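Local coordinates for protein galactitol-1-phosphate 5-dehydrogenase (Escherichia coli, PDB 4UEJ) that oxidises galactitol 1-phosphate to D-tagatose 6-phosphate with NAD(+) as hydride acceptor, as a homodimeric, zinc-containing member of the alcohol dehydrogenase family, at residues S187-D192 / A206-N211; L232-A237 / Q255-G260; A246-G251 / S270-K275. One frame throughout, in Å; residues are numbered along the deposited sequence. Where two conformers were deposited one is given.

All three interactions belong to the Rossmann-type domain. Interactions 1 and 2 are strand pairings within one parallel sheet, their centres 14 Å apart, with strand 163-167 running between them. Interaction 3 lies on the sheet face that carries Ile-233 and Leu-256, where the end of helix 240-249, the crossover helix of interaction 2, meets helix 270-278. Its Ile-249 CD1 packs on Ile-191 CD1 of interaction 1 at 3.6 Å, and its Ala-250 CB on Ile-233 CD1 of interaction 2 at 3.8 Å. Interaction 2 comes near the active site: the side chain of Val-259 is about 5 Å from bound glycerol and about 9 Å from a zinc ion. Interactions 2 and 3 reach the second subunit.

Interaction 1: S187-D192 / A206-N211; sequences SVTAID and AMQTFN
The ring of Phe-210 carries the methyl group of Thr-189 over one face and the end of Ile-191 at its edge. Thr-189 CG2 stands 4.2 Å from the ring centroid and 26° off its normal, a CH-pi contact, while Ile-191 CD1 meets Phe-210 CD2 at 3.9 Å, close to the ring plane. Phe-210 shares this sheet face with Thr-189, Ile-191 and Gln-208; CG opposite the carbonyl carbon (chi1 -53°) turns the ring to both contacts, and Met-220 and Val-223 of helix 217-223 add to the packing. The second flat group is the amide of Gln-208: its NE2 donates to Thr-189 OG1 at 3.1 Å, and the hydroxyl lies only 2° out of the amide plane. Thr-189 thus offers its methyl to the ring and its oxygen to the amide. Strands 187-192 and 208-211 form a parallel pair joined through helix 196-203, a beta-alpha-beta unit of the Rossmann-type domain, with 208-211 outermost in the sheet of this chain. Just ahead of strand 208-211, Met-207 N bonds to Val-188 O (2.8 Å). Within the pair, Ala-190 N donates to Gln-208 O (3.0 Å), Phe-210 N to Ala-190 O and Asp-192 N to Phe-210 O. The face bearing Ala-190 and Thr-209 is partly covered by helix 196-203, with Ala-201 against Ala-190 and Leu-198 against Thr-209. Asp-192 ends its strand on this face; its OD2 accepts from Ser-194 N and its OD1 from Ala-169 N, in what is probably the glycine-rich turn of the fold. At the other end Met-207 CG rests 3.9 Å from Ser-187 CB.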
loop_
_atom_site.group_PDB
_atom_site.type_symbol
_atom_site.label_atom_id
_atom_site.label_comp_id
_atom_site.label_asym_id
_atom_site.label_seq_id
_atom_site.Cartn_x
_atom_site.Cartn_y
_atom_site.Cartn_z
ATOM N N SER A 187 -14.910 -16.264 -0.702
ATOM C CA SER A 187 -14.439 -17.111 0.377
ATOM C C SER A 187 -13.946 -16.234 1.520
ATOM O O SER A 187 -13.610 -15.067 1.318
ATOM C CB SER A 187 -13.314 -18.030 -0.095
ATOM O OG SER A 187 -12.164 -17.258 -0.427
ATOM N N VAL A 188 -13.903 -16.798 2.723
ATOM C CA VAL A 188 -13.257 -16.109 3.829
ATOM C C VAL A 188 -12.327 -17.079 4.533
ATOM O O VAL A 188 -12.725 -18.195 4.876
ATOM C CB VAL A 188 -14.282 -15.544 4.833
ATOM C CG1 VAL A 188 -13.571 -14.786 5.932
ATOM C CG2 VAL A 188 -15.290 -14.677 4.118
ATOM N N THR A 189 -11.081 -16.653 4.713
ATOM C CA THR A 189 -10.060 -17.431 5.398
ATOM C C THR A 189 -9.676 -16.682 6.664
ATOM O O THR A 189 -9.529 -15.466 6.620
ATOM C CB THR A 189 -8.817 -17.624 4.507
ATOM O OG1 THR A 189 -9.160 -18.471 3.400
ATOM C CG2 THR A 189 -7.668 -18.240 5.292
ATOM N N ALA A 190 -9.513 -17.379 7.782
ATOM C CA ALA A 190 -9.104 -16.693 9.004
ATOM C C ALA A 190 -7.744 -17.193 9.476
ATOM O O ALA A 190 -7.483 -18.378 9.448
ATOM C CB ALA A 190 -10.155 -16.880 10.104
ATOM N N ILE A 191 -6.886 -16.274 9.913
ATOM C CA ILE A 191 -5.545 -16.619 10.355
ATOM C C ILE A 191 -5.270 -16.050 11.739
ATOM O O ILE A 191 -5.535 -14.885 11.984
ATOM C CB ILE A 191 -4.480 -16.097 9.360
ATOM C CG1 ILE A 191 -4.784 -16.592 7.941
ATOM C CG2 ILE A 191 -3.091 -16.500 9.822
ATOM C CD1 ILE A 191 -3.751 -16.144 6.879
ATOM N N ASP A 192 -4.746 -16.874 12.649
ATOM C CA ASP A 192 -4.465 -16.412 14.009
ATOM C C ASP A 192 -3.392 -17.261 14.680
ATOM O O ASP A 192 -3.180 -18.411 14.293
ATOM C CB ASP A 192 -5.738 -16.425 14.861
ATOM C CG ASP A 192 -5.613 -15.559 16.104
ATOM O OD1 ASP A 192 -5.483 -14.328 15.961
ATOM O OD2 ASP A 192 -5.645 -16.102 17.226
ATOM N N ALA A 206 -15.993 -18.653 8.044
ATOM C CA ALA A 206 -14.692 -18.860 7.398
ATOM C C ALA A 206 -14.654 -20.293 6.877
ATOM O O ALA A 206 -15.031 -21.219 7.582
ATOM C CB ALA A 206 -13.532 -18.588 8.361
ATOM N N MET A 207 -14.245 -20.474 5.628
ATOM C CA MET A 207 -14.259 -21.813 5.051
ATOM C C MET A 207 -12.979 -22.562 5.391
ATOM O O MET A 207 -12.922 -23.790 5.293
ATOM C CB MET A 207 -14.486 -21.747 3.543
ATOM C CG MET A 207 -13.693 -20.683 2.806
ATOM S SD MET A 207 -12.067 -21.259 2.276
ATOM C CE MET A 207 -12.513 -22.652 1.252
ATOM N N GLN A 208 -11.958 -21.824 5.817
ATOM C CA GLN A 208 -10.749 -22.436 6.351
ATOM C C GLN A 208 -10.000 -21.482 7.272
ATOM O O GLN A 208 -10.196 -20.266 7.208
ATOM C CB GLN A 208 -9.836 -22.876 5.221
ATOM C CG GLN A 208 -9.267 -21.708 4.453
ATOM C CD GLN A 208 -8.577 -22.144 3.184
ATOM O OE1 GLN A 208 -8.298 -23.335 2.990
ATOM N NE2 GLN A 208 -8.307 -21.188 2.303
ATOM N N THR A 209 -9.158 -22.060 8.126
ATOM C CA THR A 209 -8.363 -21.317 9.093
ATOM C C THR A 209 -6.919 -21.815 9.111
ATOM O O THR A 209 -6.660 -23.014 8.986
ATOM C CB THR A 209 -8.932 -21.432 10.521
ATOM O OG1 THR A 209 -8.986 -22.811 10.919
ATOM C CG2 THR A 209 -10.334 -20.839 10.598
ATOM N N PHE A 210 -5.982 -20.886 9.256
ATOM C CA PHE A 210 -4.576 -21.219 9.422
ATOM C C PHE A 210 -4.086 -20.757 10.791
ATOM O O PHE A 210 -4.237 -19.585 11.154
ATOM C CB PHE A 210 -3.717 -20.559 8.333
ATOM C CG PHE A 210 -4.173 -20.842 6.925
ATOM C CD1 PHE A 210 -4.743 -22.062 6.586
ATOM C CD2 PHE A 210 -3.996 -19.893 5.928
ATOM C CE1 PHE A 210 -5.149 -22.319 5.283
ATOM C CE2 PHE A 210 -4.397 -20.142 4.622
ATOM C CZ PHE A 210 -4.972 -21.360 4.301
ATOM N N ASN A 211 -3.500 -21.676 11.540
ATOM C CA ASN A 211 -2.818 -21.355 12.784
ATOM C C ASN A 211 -1.390 -20.939 12.477
ATOM O O ASN A 211 -0.576 -21.774 12.094
ATOM C CB ASN A 211 -2.830 -22.562 13.721
ATOM C CG ASN A 211 -2.319 -22.236 15.110
ATOM O OD1 ASN A 211 -1.317 -21.543 15.276
ATOM N ND2 ASN A 211 -3.010 -22.746 16.124
#

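Interaction 2: L232-A237 / Q255-G260; sequences LILETA and QLALVG
Glu-235 sends CG away from its own backbone N (chi1 -155°) and then bends at chi2 (-55°), a fold that curls the carboxylate back toward Gly-260, with OE1 4.1 Å from Gly-260 CA. A water lies between the two residues, 2.6 Å from Glu-235 OE1 and 2.7 Å from Gly-260 O; Gly-238 N also bonds to OE1. The other oxygen, OE2, accepts from Ala-237 N at 2.9 Å, 31° out of the carboxylate plane on its syn side, and is hydrogen-bonded to Thr-242 OG1. Replacing Glu-235 by alanine removes the carboxylate and would probably leave the amides of Ala-237 and Gly-238 without their acceptor and Thr-242 without its partner, so that the turn after the strand could shift. The carbonyl of the same residue takes two amides, Val-259 N at 2.9 Å and Gly-260 N at 3.0 Å from Glu-235 O, where the chain leaves the sheet. Gly-260 brings no side chain to this close approach. Before this point the parallel ladder is regular: Ile-233 N donates to Gln-255 O at 2.7 Å, Ala-257 N to Ile-233 O and Glu-235 N to Ala-257 O. The pairing also sets Glu-235 CB against Leu-258 CD2. These strands and helix 240-249 make a beta-alpha-beta unit of the Rossmann-type fold. Phe-153 of helix 143-155 packs on Leu-232 and Leu-234, Ala-246 of helix 240-249 packs on Ile-233 on the other face, strand 163-167 pairs with 231-235 on the side away from 255-258, and Leu-258 reaches Leu-277 of the second subunit.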
loop_
_atom_site.group_PDB
_atom_site.type_symbol
_atom_site.label_atom_id
_atom_site.label_comp_id
_atom_site.label_asym_id
_atom_site.label_seq_id
_atom_site.Cartn_x
_atom_site.Cartn_y
_atom_site.Cartn_z
ATOM N N LEU A 232 -8.519 -10.001 -0.770
ATOM C CA LEU A 232 -8.577 -8.834 0.098
ATOM C C LEU A 232 -8.194 -9.322 1.473
ATOM O O LEU A 232 -8.925 -10.111 2.094
ATOM C CB LEU A 232 -9.974 -8.213 0.082
ATOM C CG LEU A 232 -10.261 -7.166 1.150
ATOM C CD1 LEU A 232 -9.254 -6.035 1.004
ATOM C CD2 LEU A 232 -11.698 -6.653 0.998
ATOM N N ILE A 233 -7.034 -8.878 1.934
ATOM C CA ILE A 233 -6.479 -9.315 3.193
ATOM C C ILE A 233 -6.629 -8.183 4.206
ATOM O O ILE A 233 -6.208 -7.055 3.951
ATOM C CB ILE A 233 -5.001 -9.694 3.033
ATOM C CG1 ILE A 233 -4.812 -10.700 1.884
ATOM C CG2 ILE A 233 -4.432 -10.197 4.332
ATOM C CD1 ILE A 233 -3.355 -11.017 1.566
ATOM N N LEU A 234 -7.258 -8.462 5.334
ATOM C CA LEU A 234 -7.333 -7.453 6.389
ATOM C C LEU A 234 -6.400 -7.840 7.511
ATOM O O LEU A 234 -6.560 -8.895 8.127
ATOM C CB LEU A 234 -8.749 -7.319 6.942
ATOM C CG LEU A 234 -9.678 -6.293 6.315
ATOM C CD1 LEU A 234 -9.941 -6.664 4.860
ATOM C CD2 LEU A 234 -10.971 -6.220 7.133
ATOM N N GLU A 235 -5.422 -6.990 7.770
ATOM C CA GLU A 235 -4.500 -7.169 8.874
ATOM C C GLU A 235 -5.100 -6.487 10.094
ATOM O O GLU A 235 -5.100 -5.257 10.173
ATOM C CB GLU A 235 -3.118 -6.580 8.535
ATOM C CG GLU A 235 -1.980 -7.216 9.308
ATOM C CD GLU A 235 -2.216 -7.156 10.804
ATOM O OE1 GLU A 235 -2.257 -6.039 11.368
ATOM O OE2 GLU A 235 -2.436 -8.223 11.401
ATOM N N THR A 236 -5.589 -7.279 11.050
ATOM C CA THR A 236 -6.226 -6.710 12.238
ATOM C C THR A 236 -5.416 -6.923 13.517
ATOM O O THR A 236 -5.744 -6.348 14.555
ATOM C CB THR A 236 -7.644 -7.291 12.457
ATOM O OG1 THR A 236 -7.565 -8.642 12.932
ATOM C CG2 THR A 236 -8.428 -7.264 11.152
ATOM N N ALA A 237 -4.358 -7.729 13.448
ATOM C CA ALA A 237 -3.607 -8.084 14.656
ATOM C C ALA A 237 -2.626 -6.996 15.109
ATOM O O ALA A 237 -2.276 -6.917 16.290
ATOM C CB ALA A 237 -2.866 -9.403 14.447
ATOM N N GLN A 255 -5.285 -7.069 -2.533
ATOM C CA GLN A 255 -5.471 -5.870 -1.731
ATOM C C GLN A 255 -5.162 -6.205 -0.293
ATOM O O GLN A 255 -5.664 -7.197 0.255
ATOM C CB GLN A 255 -6.891 -5.336 -1.838
ATOM C CG GLN A 255 -7.255 -4.748 -3.183
ATOM C CD GLN A 255 -8.734 -4.488 -3.265
ATOM O OE1 GLN A 255 -9.550 -5.414 -3.146
ATOM N NE2 GLN A 255 -9.098 -3.229 -3.422
ATOM N N LEU A 256 -4.344 -5.381 0.347
ATOM C CA LEU A 256 -4.000 -5.608 1.751
ATOM C C LEU A 256 -4.363 -4.392 2.588
ATOM O O LEU A 256 -3.662 -3.376 2.568
ATOM C CB LEU A 256 -2.514 -5.931 1.904
ATOM C CG LEU A 256 -1.893 -5.896 3.304
ATOM C CD1 LEU A 256 -2.698 -6.725 4.304
ATOM C CD2 LEU A 256 -0.457 -6.376 3.232
ATOM N N ALA A 257 -5.455 -4.520 3.336
ATOM C CA ALA A 257 -5.958 -3.433 4.173
ATOM C C ALA A 257 -5.387 -3.526 5.571
ATOM O O ALA A 257 -5.533 -4.545 6.259
ATOM C CB ALA A 257 -7.471 -3.445 4.225
ATOM N N LEU A 258 -4.746 -2.447 5.996
ATOM C CA LEU A 258 -4.070 -2.419 7.280
ATOM C C LEU A 258 -4.983 -1.738 8.275
ATOM O O LEU A 258 -5.265 -0.556 8.146
ATOM C CB LEU A 258 -2.737 -1.675 7.180
ATOM C CG LEU A 258 -1.711 -2.226 6.186
ATOM C CD1 LEU A 258 -0.497 -1.305 6.128
ATOM C CD2 LEU A 258 -1.298 -3.638 6.550
ATOM N N VAL A 259 -5.409 -2.505 9.270
ATOM C CA VAL A 259 -6.379 -2.046 10.237
ATOM C C VAL A 259 -5.697 -1.881 11.589
ATOM O O VAL A 259 -5.987 -0.961 12.348
ATOM C CB VAL A 259 -7.546 -3.042 10.320
ATOM C CG1 VAL A 259 -8.587 -2.574 11.306
ATOM C CG2 VAL A 259 -8.151 -3.239 8.931
ATOM N N GLY A 260 -4.755 -2.773 11.855
ATOM C CA GLY A 260 -4.075 -2.843 13.133
ATOM C C GLY A 260 -2.875 -1.926 13.231
ATOM O O GLY A 260 -1.990 -1.946 12.384
HETATM O O HOH W 1 -2.219 -3.630 10.283
#

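Interaction 3: A246-G251 / S270-K275; sequences AVEIAG and SATFGK
The carboxylate of Glu-248 is held at both oxygens: Thr-272 OG1 donates to OE2 at 2.6 Å, and Lys-275 NZ forms a salt bridge with OE1, also at 2.6 Å. The contact joins two helices of the Rossmann-type domain, the last turn of 240-249, which is a crossover helix of the parallel sheet, and the first turns of 270-278. The two partners come to the carboxylate differently. Thr-272 uses the anti lone pair of OE2, the one turned from the other oxygen, whereas the ammonium group meets OE1 on its syn side, 25° out of the plane. With each oxygen tied to its own donor, the carboxylate has little freedom to spin about its last bond. Lys-275 reaches it by stretching: beyond CG every torsion is near 180°, and the chain crosses Glu-248 at about a right angle, bringing CE to 3.4 Å from Glu-248 OE1. At its tip NZ also gives a bond to a water 2.7 Å away, and this water donates to Glu-248 O at 3.0 Å, so the lysine serves both the side chain and the main chain of one residue. Lys-279 NZ bonds to Val-247 O and Ala-250 O as well, and two positive charges beside the C-terminal end of a helix would be expected to suit its dipole. At its start helix 270-278 meets the second subunit, where Asp-265 of that subunit accepts from Ser-270 N. Alongside the carboxylate, Val-247 CG1 packs on Thr-272, 3.6 Å from its CG2 and 3.4 Å from its carbonyl O.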
loop_
_atom_site.group_PDB
_atom_site.type_symbol
_atom_site.label_atom_id
_atom_site.label_comp_id
_atom_site.label_asym_id
_atom_site.label_seq_id
_atom_site.Cartn_x
_atom_site.Cartn_y
_atom_site.Cartn_z
ATOM N N ALA A 246 1.163 -11.140 5.866
ATOM C CA ALA A 246 0.193 -10.756 4.859
ATOM C C ALA A 246 0.884 -10.577 3.504
ATOM O O ALA A 246 0.399 -11.038 2.476
ATOM C CB ALA A 246 -0.524 -9.474 5.286
ATOM N N VAL A 247 2.040 -9.928 3.513
ATOM C CA VAL A 247 2.777 -9.721 2.277
ATOM C C VAL A 247 3.284 -11.046 1.732
ATOM O O VAL A 247 3.210 -11.304 0.530
ATOM C CB VAL A 247 3.959 -8.757 2.486
ATOM C CG1 VAL A 247 4.841 -8.707 1.227
ATOM C CG2 VAL A 247 3.425 -7.373 2.827
ATOM N N GLU A 248 3.781 -11.903 2.620
ATOM C CA GLU A 248 4.329 -13.184 2.188
ATOM C C GLU A 248 3.278 -14.134 1.603
ATOM O O GLU A 248 3.576 -14.889 0.674
ATOM C CB GLU A 248 5.063 -13.870 3.348
ATOM C CG GLU A 248 6.381 -13.175 3.696
ATOM C CD GLU A 248 7.425 -13.314 2.593
ATOM O OE1 GLU A 248 7.360 -14.299 1.827
ATOM O OE2 GLU A 248 8.314 -12.448 2.490
ATOM N N ILE A 249 2.055 -14.105 2.117
ATOM C CA ILE A 249 1.066 -15.049 1.622
ATOM C C ILE A 249 0.253 -14.502 0.478
ATOM O O ILE A 249 -0.414 -15.263 -0.223
ATOM C CB ILE A 249 0.094 -15.513 2.733
ATOM C CG1 ILE A 249 -0.824 -14.370 3.173
ATOM C CG2 ILE A 249 0.881 -16.105 3.890
ATOM C CD1 ILE A 249 -1.866 -14.798 4.183
ATOM N N ALA A 250 0.321 -13.187 0.265
ATOM C CA ALA A 250 -0.587 -12.543 -0.679
ATOM C C ALA A 250 -0.476 -13.118 -2.089
ATOM O O ALA A 250 0.608 -13.477 -2.546
ATOM C CB ALA A 250 -0.332 -11.042 -0.714
ATOM N N GLY A 251 -1.607 -13.190 -2.774
ATOM C CA GLY A 251 -1.623 -13.633 -4.152
ATOM C C GLY A 251 -1.427 -12.445 -5.075
ATOM O O GLY A 251 -1.227 -11.310 -4.623
ATOM N N SER A 270 14.498 -7.158 2.203
ATOM C CA SER A 270 14.358 -6.651 0.847
ATOM C C SER A 270 13.508 -7.616 0.026
ATOM O O SER A 270 12.772 -7.203 -0.873
ATOM C CB SER A 270 15.729 -6.443 0.196
ATOM O OG SER A 270 16.496 -7.627 0.243
ATOM N N ALA A 271 13.606 -8.901 0.361
ATOM C CA ALA A 271 12.817 -9.925 -0.302
ATOM C C ALA A 271 11.330 -9.675 -0.080
ATOM O O ALA A 271 10.556 -9.646 -1.038
ATOM C CB ALA A 271 13.208 -11.309 0.197
ATOM N N THR A 272 10.936 -9.490 1.178
ATOM C CA THR A 272 9.529 -9.267 1.499
ATOM C C THR A 272 9.049 -7.953 0.903
ATOM O O THR A 272 7.967 -7.894 0.322
ATOM C CB THR A 272 9.274 -9.255 3.024
ATOM O OG1 THR A 272 9.681 -10.506 3.590
ATOM C CG2 THR A 272 7.795 -9.015 3.324
ATOM N N PHE A 273 9.853 -6.900 1.041
ATOM C CA PHE A 273 9.486 -5.623 0.442
ATOM C C PHE A 273 9.301 -5.797 -1.062
ATOM O O PHE A 273 8.343 -5.292 -1.641
ATOM C CB PHE A 273 10.536 -4.546 0.712
ATOM C CG PHE A 273 10.259 -3.252 -0.004
ATOM C CD1 PHE A 273 9.421 -2.308 0.557
ATOM C CD2 PHE A 273 10.828 -2.989 -1.246
ATOM C CE1 PHE A 273 9.166 -1.114 -0.104
ATOM C CE2 PHE A 273 10.565 -1.807 -1.912
ATOM C CZ PHE A 273 9.733 -0.871 -1.339
ATOM N N GLY A 274 10.224 -6.524 -1.676
ATOM C CA GLY A 274 10.191 -6.788 -3.102
ATOM C C GLY A 274 8.912 -7.462 -3.565
ATOM O O GLY A 274 8.468 -7.244 -4.690
ATOM N N LYS A 275 8.317 -8.280 -2.701
ATOM C CA LYS A 275 7.075 -8.958 -3.045
ATOM C C LYS A 275 5.923 -7.976 -3.157
ATOM O O LYS A 275 4.985 -8.215 -3.914
ATOM C CB LYS A 275 6.740 -10.045 -2.018
ATOM C CG LYS A 275 7.689 -11.226 -2.101
ATOM C CD LYS A 275 7.263 -12.374 -1.184
ATOM C CE LYS A 275 8.185 -13.569 -1.396
ATOM N NZ LYS A 275 7.724 -14.814 -0.680
HETATM O O HOH W 2 5.268 -15.243 -1.776
#